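Local coordinates for protein endosialidase (Enterobacteria phage phi92, PDB 4HIZ) that cleaves polysialic acid internally, hydrolysing alpha-2,8 and alpha-2,9 linkages between sialic acid units of the polymer, at residues Met149-Glu163 / Glu291-Phe305. Sequence-based numbering, arbitrary orientation.
With EDO (1,2-ethanediol), chain J.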
ATOM      1  N   MET A 149       6.433 -10.538  26.792  1.00 10.33           N
ATOM      2  CA  MET A 149       7.674 -11.093  26.257  1.00 10.73           C
ATOM      3  C   MET A 149       7.732 -12.625  26.342  1.00 11.13           C
ATOM      4  O   MET A 149       8.784 -13.223  26.075  1.00 11.36           O
ATOM      5  CB  MET A 149       8.903 -10.464  26.933  1.00 11.46           C
ATOM      6  CG  MET A 149       9.078  -8.970  26.560  1.00 12.03           C
ATOM      7  SD  MET A 149      10.509  -8.319  27.417  1.00 15.10           S
ATOM      8  CE  MET A 149      10.578  -6.692  26.638  1.00 16.35           C
ATOM      9  N   SER A 150       6.620 -13.272  26.708  1.00 11.35           N
ATOM     10  CA  SER A 150       6.611 -14.735  26.785  1.00 11.58           C
ATOM     11  C   SER A 150       5.352 -15.218  26.084  1.00 11.48           C
ATOM     12  O   SER A 150       4.236 -14.882  26.523  1.00 12.63           O
ATOM     13  CB  SER A 150       6.571 -15.182  28.268  1.00 12.30           C
ATOM     14  OG  SER A 150       6.555 -16.606  28.313  1.00 13.60           O
ATOM     15  N   MET A 151       5.524 -15.998  25.009  1.00 10.25           N
ATOM     16  CA  MET A 151       4.400 -16.552  24.260  1.00 11.28           C
ATOM     17  C   MET A 151       4.877 -17.779  23.492  1.00 11.13           C
ATOM     18  O   MET A 151       6.045 -17.850  23.072  1.00 11.02           O
ATOM     19  CB  MET A 151       3.938 -15.504  23.212  1.00 12.25           C
ATOM     20  CG  MET A 151       2.686 -15.928  22.403  1.00 12.74           C
ATOM     21  SD  MET A 151       2.184 -14.633  21.211  1.00 14.08           S
ATOM     22  CE  MET A 151       1.503 -13.387  22.319  1.00 16.65           C
ATOM     23  N   GLY A 152       3.974 -18.734  23.294  1.00 11.14           N
ATOM     24  CA  GLY A 152       4.290 -19.897  22.469  1.00 11.89           C
ATOM     25  C   GLY A 152       3.105 -20.842  22.415  1.00 12.64           C
ATOM     26  O   GLY A 152       1.982 -20.498  22.805  1.00 13.63           O
ATOM     27  N   VAL A 153       3.366 -22.045  21.917  1.00 11.73           N
ATOM     28  CA  VAL A 153       2.294 -23.031  21.681  1.00 11.42           C
ATOM     29  C   VAL A 153       2.594 -24.256  22.527  1.00 11.80           C
ATOM     30  O   VAL A 153       3.742 -24.728  22.567  1.00 12.94           O
ATOM     31  CB  VAL A 153       2.241 -23.433  20.192  1.00 12.54           C
ATOM     32  CG1 VAL A 153       1.188 -24.552  19.970  1.00 13.58           C
ATOM     33  CG2 VAL A 153       1.918 -22.203  19.324  1.00 13.58           C
ATOM     34  N   CYS A 154       1.560 -24.766  23.206  1.00 11.62           N
ATOM     35  CA  CYS A 154       1.700 -26.017  23.934  1.00 13.19           C
ATOM     36  C   CYS A 154       0.405 -26.780  23.741  1.00 13.60           C
ATOM     37  O   CYS A 154      -0.671 -26.235  23.969  1.00 14.15           O
ATOM     38  CB  CYS A 154       1.934 -25.725  25.422  1.00 13.32           C
ATOM     39  SG  CYS A 154       2.228 -27.273  26.361  1.00 15.39           S
ATOM     40  N   GLY A 155       0.509 -28.038  23.328  1.00 13.95           N
ATOM     41  CA  GLY A 155      -0.678 -28.883  23.234  1.00 14.64           C
ATOM     42  C   GLY A 155      -1.794 -28.282  22.382  1.00 14.09           C
ATOM     43  O   GLY A 155      -2.971 -28.277  22.786  1.00 15.23           O
ATOM     44  N   ASN A 156      -1.428 -27.776  21.204  1.00 12.69           N
ATOM     45  CA  ASN A 156      -2.384 -27.119  20.295  1.00 12.62           C
ATOM     46  C   ASN A 156      -3.148 -25.919  20.870  1.00 12.52           C
ATOM     47  O   ASN A 156      -4.213 -25.565  20.359  1.00 13.93           O
ATOM     48  CB  ASN A 156      -3.348 -28.167  19.678  1.00 13.25           C
ATOM     49  CG  ASN A 156      -2.599 -29.153  18.829  1.00 14.48           C
ATOM     50  OD1 ASN A 156      -1.775 -28.739  17.989  1.00 15.71           O
ATOM     51  ND2 ASN A 156      -2.826 -30.462  19.047  1.00 14.46           N
ATOM     52  N   ARG A 157      -2.596 -25.279  21.903  1.00 11.69           N
ATOM     53  CA  ARG A 157      -3.122 -23.996  22.356  1.00 12.51           C
ATOM     54  C   ARG A 157      -2.029 -22.932  22.314  1.00 12.37           C
ATOM     55  O   ARG A 157      -0.841 -23.225  22.566  1.00 13.16           O
ATOM     56  CB  ARG A 157      -3.603 -24.088  23.812  1.00 12.56           C
ATOM     57  CG  ARG A 157      -4.732 -25.125  24.040  1.00 12.39           C
ATOM     58  CD  ARG A 157      -5.291 -25.068  25.494  1.00 12.95           C
ATOM     59  NE  ARG A 157      -5.871 -23.761  25.799  1.00 13.63           N
ATOM     60  CZ  ARG A 157      -7.099 -23.369  25.450  1.00 14.71           C
ATOM     61  NH1 ARG A 157      -7.916 -24.187  24.794  1.00 14.71           N
ATOM     62  NH2 ARG A 157      -7.529 -22.158  25.793  1.00 15.20           N
ATOM     63  N   LEU A 158      -2.436 -21.691  22.058  1.00 10.70           N
ATOM     64  CA  LEU A 158      -1.551 -20.549  22.259  1.00 11.64           C
ATOM     65  C   LEU A 158      -1.513 -20.184  23.739  1.00 12.30           C
ATOM     66  O   LEU A 158      -2.557 -20.045  24.372  1.00 13.53           O
ATOM     67  CB  LEU A 158      -2.136 -19.360  21.499  1.00 11.94           C
ATOM     68  CG  LEU A 158      -1.252 -18.105  21.476  1.00 14.34           C
ATOM     69  CD1 LEU A 158       0.107 -18.352  20.728  1.00 15.16           C
ATOM     70  CD2 LEU A 158      -2.000 -16.883  20.838  1.00 15.07           C
ATOM     71  N   TYR A 159      -0.320 -19.985  24.286  1.00 11.59           N
ATOM     72  CA  TYR A 159      -0.177 -19.505  25.649  1.00 11.73           C
ATOM     73  C   TYR A 159       0.632 -18.222  25.629  1.00 11.97           C
ATOM     74  O   TYR A 159       1.595 -18.121  24.890  1.00 12.94           O
ATOM     75  CB  TYR A 159       0.551 -20.551  26.514  1.00 12.58           C
ATOM     76  CG  TYR A 159      -0.386 -21.628  27.009  1.00 13.53           C
ATOM     77  CD1 TYR A 159      -1.156 -21.436  28.168  1.00 13.49           C
ATOM     78  CD2 TYR A 159      -0.544 -22.816  26.292  1.00 14.00           C
ATOM     79  CE1 TYR A 159      -2.073 -22.436  28.604  1.00 13.53           C
ATOM     80  CE2 TYR A 159      -1.447 -23.829  26.723  1.00 14.69           C
ATOM     81  CZ  TYR A 159      -2.207 -23.614  27.854  1.00 14.55           C
ATOM     82  OH  TYR A 159      -3.085 -24.576  28.272  1.00 15.55           O
ATOM     83  N   ALA A 160       0.248 -17.261  26.454  1.00 11.86           N
ATOM     84  CA  ALA A 160       1.015 -16.030  26.550  1.00 11.58           C
ATOM     85  C   ALA A 160       0.945 -15.518  27.987  1.00 12.71           C
ATOM     86  O   ALA A 160      -0.119 -15.603  28.626  1.00 14.37           O
ATOM     87  CB  ALA A 160       0.459 -14.968  25.575  1.00 13.18           C
ATOM     88  N   VAL A 161       2.043 -14.958  28.500  1.00 12.72           N
ATOM     89  CA  VAL A 161       1.932 -14.276  29.775  1.00 12.84           C
ATOM     90  C   VAL A 161       1.714 -12.809  29.424  1.00 12.57           C
ATOM     91  O   VAL A 161       2.644 -12.113  28.986  1.00 12.72           O
ATOM     92  CB  VAL A 161       3.183 -14.423  30.675  1.00 13.39           C
ATOM     93  CG1 VAL A 161       2.969 -13.661  32.015  1.00 12.36           C
ATOM     94  CG2 VAL A 161       3.450 -15.904  30.944  1.00 14.39           C
ATOM     95  N   ILE A 162       0.467 -12.378  29.578  1.00 12.27           N
ATOM     96  CA  ILE A 162       0.085 -11.015  29.268  1.00 11.93           C
ATOM     97  C   ILE A 162       0.171 -10.212  30.547  1.00 11.75           C
ATOM     98  O   ILE A 162      -0.548 -10.463  31.534  1.00 12.94           O
ATOM     99  CB  ILE A 162      -1.332 -10.938  28.686  1.00 12.31           C
ATOM    100  CG1 ILE A 162      -1.397 -11.716  27.361  1.00 13.20           C
ATOM    101  CG2 ILE A 162      -1.734  -9.480  28.513  1.00 13.41           C
ATOM    102  CD1 ILE A 162      -0.389 -11.223  26.259  1.00 12.70           C
ATOM    103  N   GLU A 163       1.109  -9.285  30.555  1.00 10.87           N
ATOM    104  CA  GLU A 163       1.403  -8.478  31.728  1.00 12.01           C
ATOM    105  C   GLU A 163       0.597  -7.195  31.709  1.00 13.36           C
ATOM    106  O   GLU A 163       0.343  -6.627  30.642  1.00 13.28           O
ATOM    107  CB  GLU A 163       2.887  -8.113  31.700  1.00 13.04           C
ATOM    108  CG  GLU A 163       3.819  -9.328  31.916  1.00 13.79           C
ATOM    109  CD  GLU A 163       5.281  -8.966  31.870  1.00 14.79           C
ATOM    110  OE1 GLU A 163       5.627  -7.862  31.341  1.00 15.45           O
ATOM    111  OE2 GLU A 163       6.097  -9.802  32.326  1.00 15.63           O
ATOM    112  N   GLU A 291      10.333  -8.822  34.702  1.00 14.69           N
ATOM    113  CA  GLU A 291       9.794  -9.249  33.401  1.00 14.45           C
ATOM    114  C   GLU A 291       9.651 -10.737  33.364  1.00 13.87           C
ATOM    115  O   GLU A 291      10.506 -11.450  33.892  1.00 14.72           O
ATOM    116  CB  GLU A 291      10.716  -8.862  32.205  1.00 16.10           C
ATOM    117  CG  GLU A 291      10.756  -7.377  31.895  1.00 18.63           C
ATOM    118  CD  GLU A 291      11.833  -6.999  30.881  1.00 21.20           C
ATOM    119  OE1 GLU A 291      12.797  -7.761  30.722  1.00 23.01           O
ATOM    120  OE2 GLU A 291      11.722  -5.951  30.217  1.00 22.51           O
ATOM    121  N   THR A 292       8.567 -11.206  32.740  1.00 13.48           N
ATOM    122  CA  THR A 292       8.485 -12.579  32.234  1.00 13.25           C
ATOM    123  C   THR A 292       8.910 -12.557  30.758  1.00 13.88           C
ATOM    124  O   THR A 292       8.604 -11.591  30.018  1.00 15.37           O
ATOM    125  CB  THR A 292       7.072 -13.182  32.377  1.00 13.32           C
ATOM    126  OG1 THR A 292       6.088 -12.377  31.720  1.00 13.50           O
ATOM    127  CG2 THR A 292       6.658 -13.289  33.892  1.00 12.71           C
ATOM    128  N   HIS A 293       9.603 -13.610  30.343  1.00 11.86           N
ATOM    129  CA  HIS A 293      10.373 -13.532  29.092  1.00 11.30           C
ATOM    130  C   HIS A 293      10.753 -14.921  28.645  1.00 11.73           C
ATOM    131  O   HIS A 293      11.330 -15.690  29.439  1.00 13.55           O
ATOM    132  CB  HIS A 293      11.634 -12.669  29.347  1.00 12.07           C
ATOM    133  CG  HIS A 293      12.565 -12.550  28.168  1.00 12.09           C
ATOM    134  ND1 HIS A 293      13.567 -13.467  27.920  1.00 11.82           N
ATOM    135  CD2 HIS A 293      12.686 -11.593  27.207  1.00 12.93           C
ATOM    136  CE1 HIS A 293      14.271 -13.076  26.861  1.00 11.75           C
ATOM    137  NE2 HIS A 293      13.761 -11.939  26.422  1.00 12.83           N
ATOM    138  N   SER A 294      10.390 -15.280  27.402  1.00 12.02           N
ATOM    139  CA  SER A 294      10.720 -16.587  26.814  1.00 11.26           C
ATOM    140  C   SER A 294       9.751 -17.681  27.299  1.00 12.04           C
ATOM    141  O   SER A 294       9.108 -17.564  28.364  1.00 13.00           O
ATOM    142  CB  SER A 294      12.199 -16.985  27.075  1.00 11.48           C
ATOM    143  OG  SER A 294      12.656 -17.934  26.120  1.00 12.24           O
ATOM    144  N   PHE A 295       9.667 -18.732  26.507  1.00 11.81           N
ATOM    145  CA  PHE A 295       8.667 -19.778  26.719  1.00 12.45           C
ATOM    146  C   PHE A 295       9.232 -21.044  26.118  1.00 12.23           C
ATOM    147  O   PHE A 295       9.754 -21.032  24.992  1.00 12.74           O
ATOM    148  CB  PHE A 295       7.360 -19.392  25.988  1.00 12.44           C
ATOM    149  CG  PHE A 295       6.277 -20.416  26.088  1.00 13.30           C
ATOM    150  CD1 PHE A 295       6.166 -21.408  25.123  1.00 13.08           C
ATOM    151  CD2 PHE A 295       5.359 -20.370  27.134  1.00 13.74           C
ATOM    152  CE1 PHE A 295       5.117 -22.367  25.179  1.00 14.83           C
ATOM    153  CE2 PHE A 295       4.320 -21.314  27.223  1.00 14.76           C
ATOM    154  CZ  PHE A 295       4.202 -22.312  26.241  1.00 15.19           C
ATOM    155  N   THR A 296       9.099 -22.176  26.813  1.00 12.08           N
ATOM    156  CA  THR A 296       9.433 -23.430  26.134  1.00 12.98           C
ATOM    157  C   THR A 296       8.609 -24.592  26.705  1.00 13.21           C
ATOM    158  O   THR A 296       8.301 -24.652  27.904  1.00 13.89           O
ATOM    159  CB  THR A 296      10.961 -23.736  26.215  1.00 13.94           C
ATOM    160  OG1 THR A 296      11.284 -24.857  25.386  1.00 13.59           O
ATOM    161  CG2 THR A 296      11.387 -24.056  27.658  1.00 13.88           C
ATOM    162  N   VAL A 297       8.216 -25.502  25.820  1.00 12.92           N
ATOM    163  CA  VAL A 297       7.430 -26.670  26.225  1.00 14.89           C
ATOM    164  C   VAL A 297       8.312 -27.816  26.686  1.00 14.96           C
ATOM    165  O   VAL A 297       9.275 -28.173  26.016  1.00 15.54           O
ATOM    166  CB  VAL A 297       6.549 -27.161  25.083  1.00 17.29           C
ATOM    167  CG1 VAL A 297       5.848 -28.498  25.468  1.00 18.27           C
ATOM    168  CG2 VAL A 297       5.527 -26.096  24.758  1.00 19.05           C
ATOM    169  N   ILE A 298       7.963 -28.409  27.821  1.00 15.12           N
ATOM    170  CA  ILE A 298       8.673 -29.578  28.324  1.00 16.50           C
ATOM    171  C   ILE A 298       7.886 -30.841  27.918  1.00 16.94           C
ATOM    172  O   ILE A 298       8.481 -31.829  27.498  1.00 17.75           O
ATOM    173  CB  ILE A 298       8.839 -29.476  29.850  1.00 19.60           C
ATOM    174  CG1 ILE A 298       9.896 -28.406  30.175  1.00 24.19           C
ATOM    175  CG2 ILE A 298       9.201 -30.858  30.470  1.00 20.21           C
ATOM    176  CD1 ILE A 298       9.595 -27.632  31.391  1.00 28.25           C
ATOM    177  N   ASP A 299       6.552 -30.807  28.027  1.00 16.40           N
ATOM    178  CA  ASP A 299       5.724 -31.954  27.633  1.00 18.66           C
ATOM    179  C   ASP A 299       4.420 -31.419  27.016  1.00 18.99           C
ATOM    180  O   ASP A 299       3.576 -30.873  27.733  1.00 18.66           O
ATOM    181  CB  ASP A 299       5.429 -32.788  28.894  1.00 21.81           C
ATOM    182  CG  ASP A 299       4.703 -34.118  28.614  1.00 27.86           C
ATOM    183  OD1 ASP A 299       3.885 -34.218  27.695  1.00 27.23           O
ATOM    184  OD2 ASP A 299       4.910 -35.081  29.385  1.00 33.36           O
ATOM    185  N   ASP A 300       4.247 -31.570  25.705  1.00 20.40           N
ATOM    186  CA  ASP A 300       3.059 -31.022  25.032  1.00 24.50           C
ATOM    187  C   ASP A 300       1.756 -31.652  25.531  1.00 23.90           C
ATOM    188  O   ASP A 300       0.785 -30.944  25.845  1.00 24.81           O
ATOM    189  CB  ASP A 300       3.113 -31.254  23.530  1.00 29.59           C
ATOM    190  CG  ASP A 300       3.737 -30.121  22.789  1.00 30.90           C
ATOM    191  OD1 ASP A 300       3.190 -28.983  22.787  1.00 22.71           O
ATOM    192  OD2 ASP A 300       4.795 -30.393  22.185  1.00 38.14           O
ATOM    193  N   ASP A 301       1.737 -32.975  25.610  1.00 22.27           N
ATOM    194  CA  ASP A 301       0.510 -33.678  25.963  1.00 23.42           C
ATOM    195  C   ASP A 301       0.035 -33.390  27.389  1.00 21.82           C
ATOM    196  O   ASP A 301      -1.168 -33.452  27.680  1.00 22.64           O
ATOM    197  CB  ASP A 301       0.728 -35.180  25.833  1.00 28.19           C
ATOM    198  CG  ASP A 301       0.871 -35.617  24.401  1.00 35.08           C
ATOM    199  OD1 ASP A 301       0.516 -34.840  23.492  1.00 34.45           O
ATOM    200  OD2 ASP A 301       1.335 -36.745  24.192  1.00 41.39           O
ATOM    201  N   ASN A 302       0.980 -33.089  28.277  1.00 19.54           N
ATOM    202  CA  ASN A 302       0.638 -32.848  29.675  1.00 20.15           C
ATOM    203  C   ASN A 302       0.707 -31.389  30.075  1.00 18.00           C
ATOM    204  O   ASN A 302       0.515 -31.053  31.257  1.00 18.38           O
ATOM    205  CB  ASN A 302       1.523 -33.702  30.564  1.00 23.76           C
ATOM    206  CG  ASN A 302       1.217 -35.179  30.392  1.00 29.60           C
ATOM    207  OD1 ASN A 302       0.071 -35.604  30.558  1.00 28.89           O
ATOM    208  ND2 ASN A 302       2.220 -35.959  30.000  1.00 34.42           N
ATOM    209  N   TYR A 303       0.943 -30.536  29.070  1.00 15.77           N
ATOM    210  CA  TYR A 303       0.913 -29.086  29.258  1.00 15.09           C
ATOM    211  C   TYR A 303       1.917 -28.674  30.318  1.00 14.87           C
ATOM    212  O   TYR A 303       1.639 -27.861  31.204  1.00 17.03           O
ATOM    213  CB  TYR A 303      -0.500 -28.578  29.573  1.00 14.90           C
ATOM    214  CG  TYR A 303      -1.392 -28.778  28.380  1.00 14.77           C
ATOM    215  CD1 TYR A 303      -2.023 -30.006  28.171  1.00 16.33           C
ATOM    216  CD2 TYR A 303      -1.552 -27.770  27.427  1.00 14.69           C
ATOM    217  CE1 TYR A 303      -2.814 -30.229  27.075  1.00 16.88           C
ATOM    218  CE2 TYR A 303      -2.338 -27.986  26.293  1.00 14.71           C
ATOM    219  CZ  TYR A 303      -2.968 -29.219  26.129  1.00 15.57           C
ATOM    220  OH  TYR A 303      -3.748 -29.456  25.009  1.00 15.79           O
ATOM    221  N   THR A 304       3.098 -29.253  30.222  1.00 14.64           N
ATOM    222  CA  THR A 304       4.207 -28.842  31.097  1.00 15.35           C
ATOM    223  C   THR A 304       5.091 -27.870  30.325  1.00 14.87           C
ATOM    224  O   THR A 304       5.594 -28.195  29.256  1.00 15.57           O
ATOM    225  CB  THR A 304       5.054 -30.085  31.526  1.00 17.02           C
ATOM    226  OG1 THR A 304       4.200 -31.089  32.129  1.00 19.11           O
ATOM    227  CG2 THR A 304       6.098 -29.677  32.540  1.00 18.29           C
ATOM    228  N   PHE A 305       5.264 -26.666  30.851  1.00 13.93           N
ATOM    229  CA  PHE A 305       6.102 -25.675  30.170  1.00 13.51           C
ATOM    230  C   PHE A 305       6.764 -24.739  31.168  1.00 13.46           C
ATOM    231  O   PHE A 305       6.452 -24.747  32.359  1.00 14.52           O
ATOM    232  CB  PHE A 305       5.330 -24.931  29.059  1.00 14.59           C
ATOM    233  CG  PHE A 305       4.129 -24.099  29.515  1.00 13.87           C
ATOM    234  CD1 PHE A 305       4.271 -22.974  30.342  1.00 14.40           C
ATOM    235  CD2 PHE A 305       2.870 -24.363  28.976  1.00 12.99           C
ATOM    236  CE1 PHE A 305       3.152 -22.183  30.687  1.00 14.57           C
ATOM    237  CE2 PHE A 305       1.747 -23.557  29.290  1.00 13.45           C
ATOM    238  CZ  PHE A 305       1.867 -22.486  30.152  1.00 14.04           C
TER
HETATM  239  C1  EDO J 804      12.295 -25.766  21.103  1.00 39.82           C
HETATM  240  O1  EDO J 804      11.383 -25.118  20.206  1.00 41.81           O
HETATM  241  C2  EDO J 804      11.644 -26.005  22.465  1.00 39.57           C
HETATM  242  O2  EDO J 804      10.629 -25.009  22.742  1.00 40.12           O
HETATM  243  O   HOH W   1       5.348 -11.743  29.122  1.00 13.95           O
HETATM  244  O   HOH W   2       4.265 -27.166  21.176  1.00 32.84           O
HETATM  245  O   HOH W   3       1.192 -28.342  20.064  1.00 23.22           O
HETATM  246  O   HOH W   4       7.943  -8.832  30.147  1.00 21.47           O
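Glu163 grips Thr292 with one carboxylate oxygen. Its OE2 accepts from Thr292 OG1 at 2.6 Å, from above the carboxylate plane, and from the Thr292 backbone N at 2.9 Å. The other oxygen, OE1, forms a salt bridge with Arg165 and a hydrogen bond with His147. Thr292 OG1 sits between its own N and carbonyl carbon (chi1 57°), where it also receives a bond from a water held by Met149 N and Val161 O.

Next along the strands, Ser294 N donates to Met149 O, and Ser150 OG reaches back to Ser294 O at 2.7 Å, above the carbonyl plane. At the far end the 154-157 turn is held twice. Gly155 N donates to Asp300 OD1 at 2.9 Å, on the lone pair pointing away from the other oxygen. Tyr303 OH donates to Gly155 O at 2.6 Å, in the carbonyl plane.

Between these polar ends lies an apolar layer. Phe295, with CG opposite its backbone N (chi1 178°), lays its ring against the Gly152 backbone, and its CE2 meets Tyr159 CB. Phe305 points CE2 at the centre of the Tyr159 ring in an edge-to-face pair, planes at 57°. Cys154 fills the corner: CB packs on Val297 CG2 at 3.7 Å, and SG lies at the Phe305 ring edge and obliquely to the Tyr303 ring.

Two antiparallel sheets, probably neighbouring blades of the catalytic beta-propeller, meet here with their first strands nearly parallel. Side chains supply most of the polar links, and a single backbone-to-backbone bond joins the strands. This is consistent with two packed sheets rather than one continuous sheet.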